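Local coordinates for sensor protein (Geobacter sulfurreducens, PDB 3H7M) that probably acts as a membrane-bound histidine kinase that uses ATP to phosphorylate protein histidine, seen here as its sensor domain, which resembles periplasmic solute-binding proteins, at residues A34-N37 / V38-R42; G126-H129 / E130-A133; T218-Y221 / E222-A226. All blocks are in the same frame, centred on the assembly; numbering follows the deposited sequence.

Interaction 1 (A34-N37 / V38-R42); sequences AGYN and VELTR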
ATOM      1  N   ALA A  34      -9.062  -9.230  -3.409  1.00 34.17           N
ATOM      2  CA  ALA A  34      -9.987  -8.548  -2.511  1.00 33.21           C
ATOM      3  C   ALA A  34      -9.419  -7.254  -1.946  1.00 31.22           C
ATOM      4  O   ALA A  34      -8.213  -6.984  -2.020  1.00 30.93           O
ATOM      5  CB  ALA A  34     -10.364  -9.495  -1.339  1.00 33.09           C
ATOM      6  N   GLY A  35     -10.303  -6.459  -1.360  1.00 28.04           N
ATOM      7  CA  GLY A  35      -9.864  -5.222  -0.751  1.00 32.89           C
ATOM      8  C   GLY A  35     -10.382  -3.949  -1.366  1.00 36.10           C
ATOM      9  O   GLY A  35     -10.992  -3.967  -2.445  1.00 36.71           O
ATOM     10  N   TYR A  36     -10.136  -2.852  -0.648  1.00 27.46           N
ATOM     11  CA  TYR A  36     -10.515  -1.507  -1.045  1.00 35.03           C
ATOM     12  C   TYR A  36     -10.077  -1.221  -2.500  1.00 37.99           C
ATOM     13  O   TYR A  36     -10.891  -0.829  -3.320  1.00 35.85           O
ATOM     14  CB  TYR A  36      -9.859  -0.510  -0.076  1.00 32.50           C
ATOM     15  CG  TYR A  36      -9.976   0.956  -0.437  1.00 34.59           C
ATOM     16  CD1 TYR A  36      -8.855   1.685  -0.866  1.00 29.40           C
ATOM     17  CD2 TYR A  36     -11.196   1.632  -0.307  1.00 31.69           C
ATOM     18  CE1 TYR A  36      -8.954   3.081  -1.147  1.00 25.46           C
ATOM     19  CE2 TYR A  36     -11.305   3.006  -0.585  1.00 30.17           C
ATOM     20  CZ  TYR A  36     -10.179   3.728  -0.997  1.00 37.46           C
ATOM     21  OH  TYR A  36     -10.272   5.099  -1.205  1.00 45.24           O
ATOM     22  N   ASN A  37      -8.803  -1.446  -2.809  1.00 32.19           N
ATOM     23  CA  ASN A  37      -8.276  -1.196  -4.146  1.00 34.43           C
ATOM     24  C   ASN A  37      -9.063  -1.955  -5.200  1.00 38.05           C
ATOM     25  O   ASN A  37      -9.478  -1.391  -6.220  1.00 38.33           O
ATOM     26  CB  ASN A  37      -6.787  -1.589  -4.237  1.00 30.01           C
ATOM     27  CG  ASN A  37      -5.874  -0.747  -3.307  1.00 24.48           C
ATOM     28  OD1 ASN A  37      -6.313   0.171  -2.623  1.00 25.36           O
ATOM     29  ND2 ASN A  37      -4.596  -1.072  -3.303  1.00 27.74           N
ATOM     30  N   VAL A  38      -9.274  -3.234  -4.932  1.00 37.99           N
ATOM     31  CA  VAL A  38      -9.989  -4.142  -5.829  1.00 32.45           C
ATOM     32  C   VAL A  38     -11.406  -3.655  -6.117  1.00 26.43           C
ATOM     33  O   VAL A  38     -11.844  -3.559  -7.258  1.00 40.95           O
ATOM     34  CB  VAL A  38      -9.993  -5.561  -5.192  1.00 34.11           C
ATOM     35  CG1 VAL A  38     -10.905  -6.518  -5.941  1.00 32.78           C
ATOM     36  CG2 VAL A  38      -8.568  -6.105  -5.222  1.00 35.26           C
ATOM     37  N   GLU A  39     -12.115  -3.325  -5.069  1.00 28.78           N
ATOM     38  CA  GLU A  39     -13.461  -2.839  -5.200  1.00 32.52           C
ATOM     39  C   GLU A  39     -13.453  -1.529  -6.010  1.00 38.00           C
ATOM     40  O   GLU A  39     -14.316  -1.286  -6.863  1.00 32.84           O
ATOM     41  CB  GLU A  39     -14.004  -2.602  -3.806  1.00 36.24           C
ATOM     42  CG  GLU A  39     -15.466  -2.871  -3.669  1.00 55.89           C
ATOM     43  CD  GLU A  39     -15.844  -3.219  -2.250  1.00 57.09           C
ATOM     44  OE1 GLU A  39     -15.149  -4.094  -1.673  1.00 44.49           O
ATOM     45  OE2 GLU A  39     -16.832  -2.628  -1.739  1.00 53.32           O
ATOM     46  N   LEU A  40     -12.470  -0.685  -5.725  1.00 32.25           N
ATOM     47  CA  LEU A  40     -12.333   0.590  -6.415  1.00 34.91           C
ATOM     48  C   LEU A  40     -12.077   0.337  -7.910  1.00 33.66           C
ATOM     49  O   LEU A  40     -12.737   0.895  -8.783  1.00 38.37           O
ATOM     50  CB  LEU A  40     -11.175   1.360  -5.795  1.00 35.70           C
ATOM     51  CG  LEU A  40     -11.436   2.835  -5.499  1.00 50.28           C
ATOM     52  CD1 LEU A  40     -12.795   3.005  -4.825  1.00 42.46           C
ATOM     53  CD2 LEU A  40     -10.325   3.366  -4.605  1.00 45.47           C
ATOM     54  N   THR A  41     -11.108  -0.513  -8.189  1.00 31.51           N
ATOM     55  CA  THR A  41     -10.786  -0.858  -9.550  1.00 35.17           C
ATOM     56  C   THR A  41     -11.973  -1.489 -10.272  1.00 38.65           C
ATOM     57  O   THR A  41     -12.243  -1.152 -11.411  1.00 41.26           O
ATOM     58  CB  THR A  41      -9.633  -1.821  -9.592  1.00 31.41           C
ATOM     59  OG1 THR A  41      -8.462  -1.147  -9.144  1.00 31.48           O
ATOM     60  CG2 THR A  41      -9.425  -2.350 -11.030  1.00 31.39           C
ATOM     61  N   ARG A  42     -12.685  -2.400  -9.618  1.00 36.51           N
ATOM     62  CA  ARG A  42     -13.821  -3.005 -10.285  1.00 33.15           C
ATOM     63  C   ARG A  42     -14.859  -1.953 -10.566  1.00 36.13           C
ATOM     64  O   ARG A  42     -15.485  -1.961 -11.634  1.00 34.24           O
ATOM     65  CB  ARG A  42     -14.463  -4.118  -9.452  1.00 36.56           C
ATOM     66  CG  ARG A  42     -13.641  -5.399  -9.380  1.00 46.40           C
ATOM     67  CD  ARG A  42     -14.501  -6.595  -8.976  1.00 42.02           C
ATOM     68  NE  ARG A  42     -13.726  -7.837  -8.915  1.00 50.40           N
ATOM     69  CZ  ARG A  42     -13.412  -8.467  -7.784  1.00 50.23           C
ATOM     70  NH1 ARG A  42     -13.811  -7.978  -6.615  1.00 51.05           N
ATOM     71  NH2 ARG A  42     -12.690  -9.579  -7.816  1.00 50.48           N
TER
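The first turn of helix 36-48, with Gly35 as N-cap, is the place where the side chains of Tyr36 and Leu40 meet. They lie side by side, and Leu40 CD2 sits over one face of the ring, 4.0 Å from its centroid and 28° off the normal, a CH-pi contact. The methyl leans toward the phenol end, 3.6 Å from Tyr36 CZ. With Tyr36 CG anti to its backbone nitrogen (chi1 172°), the ring is laid alongside Leu40. Straight helical bonds fix the frame: Glu39 N gives to Gly35 O at 2.9 Å and Thr41 N to Asn37 O at 2.7 Å. Positive phi at Gly35 (116°) would drive any CB against the carbonyl oxygen of Ala34. That same Ala34 O, just before the cap, lies 3.3 Å from Val38 CG2. Asn37 ND2 is hydrogen-bonded to Glu25 and Tyr193, and Glu39 is salt-bridged to Lys227. Strand 87-103 receives the Tyr36 hydroxyl at His93 O, Val38 and Thr41 lean on Phe54 of strand 52-57, and helix 220-227 packs against Tyr36, Glu39 and Leu40.

Interaction 2 (G126-H129 / E130-A133); sequences GIMH and EYLA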
ATOM      1  N   GLY A 126       9.607  -0.130   0.732  1.00 67.68           N
ATOM      2  CA  GLY A 126       8.427   0.715   0.735  1.00 59.63           C
ATOM      3  C   GLY A 126       8.900   2.130   1.001  1.00 57.47           C
ATOM      4  O   GLY A 126      10.081   2.340   1.302  1.00 62.70           O
ATOM      5  N   ILE A 127       7.997   3.100   0.914  1.00 51.90           N
ATOM      6  CA  ILE A 127       8.366   4.490   1.141  1.00 48.43           C
ATOM      7  C   ILE A 127       9.186   4.685   2.419  1.00 55.38           C
ATOM      8  O   ILE A 127      10.069   5.548   2.474  1.00 63.17           O
ATOM      9  CB  ILE A 127       7.086   5.403   1.168  1.00 54.05           C
ATOM     10  CG1 ILE A 127       7.067   6.360  -0.026  1.00 53.50           C
ATOM     11  CG2 ILE A 127       7.083   6.293   2.395  1.00 58.50           C
ATOM     12  CD1 ILE A 127       7.255   5.715  -1.368  1.00 48.48           C
ATOM     13  N   MET A 128       8.924   3.889   3.450  1.00 51.61           N
ATOM     14  CA  MET A 128       9.664   4.070   4.694  1.00 49.20           C
ATOM     15  C   MET A 128      11.046   3.448   4.671  1.00 48.85           C
ATOM     16  O   MET A 128      11.939   3.859   5.411  1.00 46.10           O
ATOM     17  CB  MET A 128       8.860   3.526   5.858  1.00 54.53           C
ATOM     18  CG  MET A 128       7.737   4.462   6.273  1.00 58.63           C
ATOM     19  SD  MET A 128       8.333   6.041   6.973  1.00 67.72           S
ATOM     20  CE  MET A 128       9.615   5.444   8.041  1.00 20.63           C
ATOM     21  N   HIS A 129      11.224   2.450   3.823  1.00 46.49           N
ATOM     22  CA  HIS A 129      12.520   1.824   3.720  1.00 50.07           C
ATOM     23  C   HIS A 129      13.400   2.946   3.164  1.00 61.23           C
ATOM     24  O   HIS A 129      14.304   3.457   3.847  1.00 61.08           O
ATOM     25  CB  HIS A 129      12.448   0.634   2.757  1.00 45.86           C
ATOM     26  CG  HIS A 129      13.760  -0.061   2.566  1.00 49.78           C
ATOM     27  ND1 HIS A 129      13.940  -1.074   1.646  1.00 50.73           N
ATOM     28  CD2 HIS A 129      14.964   0.127   3.164  1.00 40.33           C
ATOM     29  CE1 HIS A 129      15.198  -1.481   1.685  1.00 48.14           C
ATOM     30  NE2 HIS A 129      15.840  -0.770   2.597  1.00 45.03           N
ATOM     31  N   GLU A 130      13.103   3.355   1.933  1.00 64.58           N
ATOM     32  CA  GLU A 130      13.842   4.437   1.287  1.00 69.04           C
ATOM     33  C   GLU A 130      14.013   5.617   2.240  1.00 67.92           C
ATOM     34  O   GLU A 130      15.121   6.123   2.430  1.00 68.42           O
ATOM     35  CB  GLU A 130      13.105   4.917   0.036  1.00 73.26           C
ATOM     36  CG  GLU A 130      13.014   3.900  -1.086  1.00 80.07           C
ATOM     37  CD  GLU A 130      12.062   4.345  -2.186  1.00 88.91           C
ATOM     38  OE1 GLU A 130      12.117   5.533  -2.575  1.00 93.50           O
ATOM     39  OE2 GLU A 130      11.264   3.509  -2.667  1.00 88.05           O
ATOM     40  N   TYR A 131      12.917   6.034   2.862  1.00 59.72           N
ATOM     41  CA  TYR A 131      12.972   7.173   3.763  1.00 61.15           C
ATOM     42  C   TYR A 131      13.908   7.046   4.957  1.00 64.00           C
ATOM     43  O   TYR A 131      14.527   8.024   5.365  1.00 74.38           O
ATOM     44  CB  TYR A 131      11.565   7.522   4.248  1.00 53.84           C
ATOM     45  CG  TYR A 131      11.516   8.727   5.166  1.00 59.15           C
ATOM     46  CD1 TYR A 131      11.724   8.599   6.547  1.00 56.95           C
ATOM     47  CD2 TYR A 131      11.251  10.005   4.656  1.00 61.62           C
ATOM     48  CE1 TYR A 131      11.662   9.717   7.395  1.00 55.37           C
ATOM     49  CE2 TYR A 131      11.191  11.127   5.491  1.00 46.94           C
ATOM     50  CZ  TYR A 131      11.394  10.975   6.851  1.00 57.60           C
ATOM     51  OH  TYR A 131      11.313  12.080   7.656  1.00 60.24           O
ATOM     52  N   LEU A 132      14.021   5.861   5.539  1.00 64.26           N
ATOM     53  CA  LEU A 132      14.897   5.730   6.698  1.00 60.80           C
ATOM     54  C   LEU A 132      16.331   5.409   6.302  1.00 52.00           C
ATOM     55  O   LEU A 132      17.254   5.571   7.097  1.00 50.78           O
ATOM     56  CB  LEU A 132      14.369   4.662   7.663  1.00 58.25           C
ATOM     57  CG  LEU A 132      13.074   4.948   8.425  1.00 59.72           C
ATOM     58  CD1 LEU A 132      12.743   3.729   9.278  1.00 50.70           C
ATOM     59  CD2 LEU A 132      13.210   6.203   9.299  1.00 52.12           C
ATOM     60  N   ALA A 133      16.506   4.926   5.084  1.00 49.06           N
ATOM     61  CA  ALA A 133      17.845   4.625   4.580  1.00 57.41           C
ATOM     62  C   ALA A 133      18.538   5.991   4.447  1.00 58.27           C
ATOM     63  O   ALA A 133      19.592   6.248   5.050  1.00 50.33           O
ATOM     64  CB  ALA A 133      17.746   3.935   3.211  1.00 49.80           C
TER
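Met128 curls its thioether forward to the side chains of Leu132 and Tyr131, one turn further along helix 127-133. The chain bends at chi2 (-66°) and again at chi3, which brings the terminal methyl round to the second half of the helix instead of letting it run straight out. Met128 CE lies 3.5 Å from Leu132 CG and 3.8 Å from Leu132 CD1, the two side chains crossing at a slant. Tyr131 holds its CG anti to the backbone nitrogen (chi1 -178°), which sets the ring beside the same methyl, with Tyr131 CD1 4.1 Å from Met128 CE; its CB rests 3.0 Å from Ile127 O. The sulfur SD of Met128 stands 5.0 Å from the Tyr131 ring centroid, 41° off the ring normal. This is an oblique Met-aromatic contact, with the sulfur neither centred over the ring nor in its plane. Tyr131 is also met by Arg135, in a cation-pi interaction.

On the backbone, Gly126 O takes two donors, His129 N at 2.8 Å and Glu130 N at 3.2 Å, and Leu132 N gives to Met128 O. Side chain to side chain, then, the contact rests on dispersion and sulfur-ring contact, and the directional bonds lie in the main chain; the thioether packs against Leu132 and Tyr131, with Ala189 and His98 of the neighbouring strands beside it, without leaving a strong donor or acceptor to satisfy.

Interaction 3 (T218-Y221 / E222-A226); sequences TGQY and EAIRA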
ATOM      1  N   THR A 218     -20.276  10.727  -7.916  1.00 38.25           N
ATOM      2  CA  THR A 218     -21.557  10.017  -7.802  1.00 37.64           C
ATOM      3  C   THR A 218     -21.847   9.512  -6.412  1.00 38.08           C
ATOM      4  O   THR A 218     -22.982   9.126  -6.114  1.00 40.46           O
ATOM      5  CB  THR A 218     -21.648   8.796  -8.756  1.00 41.27           C
ATOM      6  OG1 THR A 218     -20.662   7.822  -8.385  1.00 32.98           O
ATOM      7  CG2 THR A 218     -21.427   9.221 -10.209  1.00 30.37           C
ATOM      8  N   GLY A 219     -20.823   9.491  -5.564  1.00 40.02           N
ATOM      9  CA  GLY A 219     -21.009   9.003  -4.205  1.00 34.67           C
ATOM     10  C   GLY A 219     -20.594   7.547  -4.049  1.00 39.70           C
ATOM     11  O   GLY A 219     -20.539   7.021  -2.936  1.00 44.78           O
ATOM     12  N   GLN A 220     -20.268   6.887  -5.154  1.00 38.11           N
ATOM     13  CA  GLN A 220     -19.903   5.478  -5.075  1.00 40.28           C
ATOM     14  C   GLN A 220     -18.565   5.332  -4.374  1.00 38.16           C
ATOM     15  O   GLN A 220     -18.320   4.341  -3.686  1.00 37.13           O
ATOM     16  CB  GLN A 220     -19.845   4.849  -6.478  1.00 32.78           C
ATOM     17  CG  GLN A 220     -20.232   3.388  -6.482  1.00 40.78           C
ATOM     18  CD  GLN A 220     -20.021   2.700  -7.827  1.00 54.25           C
ATOM     19  OE1 GLN A 220     -20.243   3.286  -8.908  1.00 32.24           O
ATOM     20  NE2 GLN A 220     -19.606   1.432  -7.765  1.00 50.74           N
ATOM     21  N   TYR A 221     -17.690   6.315  -4.572  1.00 33.97           N
ATOM     22  CA  TYR A 221     -16.371   6.306  -3.939  1.00 35.62           C
ATOM     23  C   TYR A 221     -16.498   6.228  -2.415  1.00 38.91           C
ATOM     24  O   TYR A 221     -15.878   5.380  -1.772  1.00 36.32           O
ATOM     25  CB  TYR A 221     -15.605   7.579  -4.267  1.00 30.36           C
ATOM     26  CG  TYR A 221     -14.349   7.731  -3.443  1.00 32.26           C
ATOM     27  CD1 TYR A 221     -13.192   7.052  -3.787  1.00 19.90           C
ATOM     28  CD2 TYR A 221     -14.318   8.565  -2.317  1.00 33.93           C
ATOM     29  CE1 TYR A 221     -12.029   7.192  -3.059  1.00 37.98           C
ATOM     30  CE2 TYR A 221     -13.165   8.713  -1.569  1.00 32.82           C
ATOM     31  CZ  TYR A 221     -12.015   8.026  -1.950  1.00 44.80           C
ATOM     32  OH  TYR A 221     -10.837   8.193  -1.257  1.00 46.48           O
ATOM     33  N   GLU A 222     -17.290   7.127  -1.837  1.00 30.60           N
ATOM     34  CA  GLU A 222     -17.457   7.124  -0.393  1.00 38.58           C
ATOM     35  C   GLU A 222     -18.149   5.838   0.067  1.00 43.06           C
ATOM     36  O   GLU A 222     -17.821   5.299   1.122  1.00 44.68           O
ATOM     37  CB  GLU A 222     -18.266   8.347   0.065  1.00 32.78           C
ATOM     38  CG  GLU A 222     -17.580   9.700  -0.184  1.00 44.89           C
ATOM     39  CD  GLU A 222     -16.193   9.821   0.448  1.00 54.54           C
ATOM     40  OE1 GLU A 222     -15.878   9.055   1.397  1.00 47.62           O
ATOM     41  OE2 GLU A 222     -15.425  10.705  -0.006  1.00 52.99           O
ATOM     42  N   ALA A 223     -19.100   5.349  -0.726  1.00 39.75           N
ATOM     43  CA  ALA A 223     -19.819   4.123  -0.383  1.00 39.69           C
ATOM     44  C   ALA A 223     -18.830   2.999  -0.249  1.00 37.90           C
ATOM     45  O   ALA A 223     -18.905   2.203   0.684  1.00 38.75           O
ATOM     46  CB  ALA A 223     -20.840   3.768  -1.453  1.00 35.31           C
ATOM     47  N   ILE A 224     -17.884   2.943  -1.178  1.00 35.22           N
ATOM     48  CA  ILE A 224     -16.885   1.894  -1.119  1.00 30.09           C
ATOM     49  C   ILE A 224     -15.944   2.129   0.043  1.00 41.28           C
ATOM     50  O   ILE A 224     -15.617   1.196   0.785  1.00 44.52           O
ATOM     51  CB  ILE A 224     -16.088   1.815  -2.418  1.00 27.46           C
ATOM     52  CG1 ILE A 224     -17.011   1.358  -3.563  1.00 31.47           C
ATOM     53  CG2 ILE A 224     -14.946   0.831  -2.254  1.00 30.96           C
ATOM     54  CD1 ILE A 224     -16.444   1.526  -4.964  1.00 20.42           C
ATOM     55  N   ARG A 225     -15.520   3.379   0.220  1.00 37.98           N
ATOM     56  CA  ARG A 225     -14.593   3.689   1.300  1.00 35.98           C
ATOM     57  C   ARG A 225     -15.189   3.440   2.679  1.00 33.23           C
ATOM     58  O   ARG A 225     -14.510   2.938   3.561  1.00 37.68           O
ATOM     59  CB  ARG A 225     -14.101   5.140   1.229  1.00 29.16           C
ATOM     60  CG  ARG A 225     -12.990   5.441   2.242  1.00 34.11           C
ATOM     61  CD  ARG A 225     -12.384   6.823   2.055  1.00 34.38           C
ATOM     62  NE  ARG A 225     -13.328   7.888   2.361  1.00 45.40           N
ATOM     63  CZ  ARG A 225     -13.578   8.324   3.589  1.00 52.97           C
ATOM     64  NH1 ARG A 225     -12.950   7.781   4.628  1.00 47.09           N
ATOM     65  NH2 ARG A 225     -14.440   9.317   3.775  1.00 53.67           N
ATOM     66  N   ALA A 226     -16.450   3.786   2.872  1.00 33.33           N
ATOM     67  CA  ALA A 226     -17.058   3.596   4.179  1.00 37.14           C
ATOM     68  C   ALA A 226     -17.011   2.127   4.612  1.00 42.40           C
ATOM     69  O   ALA A 226     -16.991   1.827   5.796  1.00 47.43           O
ATOM     70  CB  ALA A 226     -18.494   4.101   4.165  1.00 27.42           C
TER
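Gly219 breaks from helix 202-218 with a positive phi (97°) and at once becomes the N-cap of helix 220-227, its carbonyl O accepting Ala223 N at 3.1 Å. A CB at these angles would collide with the carbonyl oxygen of Thr218. Two residues on, Arg225 N reaches Tyr221 O at 2.8 Å, and the turn so formed sets Tyr221, Glu222 and Arg225 beside one another. The bend of Glu222 at chi2 (-56°) is what brings its carboxylate to the edge of the Tyr221 ring; OE2 lies in the ring plane, 3.3 Å from Tyr221 CD2, and the two planes stand 88° apart. The other oxygen is gripped side-on by the guanidinium of Arg225: Glu222 OE1 takes Arg225 NH2 at 2.8 Å and Arg225 NE at 3.0 Å. Both nitrogens use the syn side of OE1, from opposite faces of the carboxylate plane. A turn at chi3 of Arg225 carries NE round to this position, and Arg225 CD rests 3.9 Å from Tyr221 OH. Arg225 has further holds, a salt bridge to Glu233 and a bond to Val231 O, while the Tyr221 hydroxyl is bound to His93 O. The positive charge probably also eases the closeness of Glu222 and Glu233. With an alanine in place of Glu222, the carboxylate held by both Arg225 NE and NH2 is gone, and the guanidinium, still tied to Glu233 and Val231, is likely to be freer to turn, while the Tyr221 edge would lose its neighbour. The arrangement is an i to i+3 salt bridge on a short helix that starts where helix 202-218 ends, with Tyr221 and Ile224 facing helix 36-48 in a domain of the family 3 solute-binding fold.

Interactions 1 and 3 form one packed pair, their centres 12 Å apart. Tyr36 OH and Tyr221 OH lie 3.1 Å apart, a probable hydrogen bond; both are within hydrogen-bonding range of His93 O, and as two protons cannot fully serve all three pairings, the hydroxyls and the carbonyl form a shared cluster. In the same interface, Leu40 CD1 meets Ile224 CD1 at 3.9 Å, adding an apolar contact. Interaction 2 lies on the opposite side of the chain's centre, 26 Å from interaction 1 and 31 Å from interaction 3 between centres, consistent with the two-lobed solute-binding fold. Its Ile127 side chain is about 14 Å from the sodium ion held by Ala84, Asp88 and Gln199.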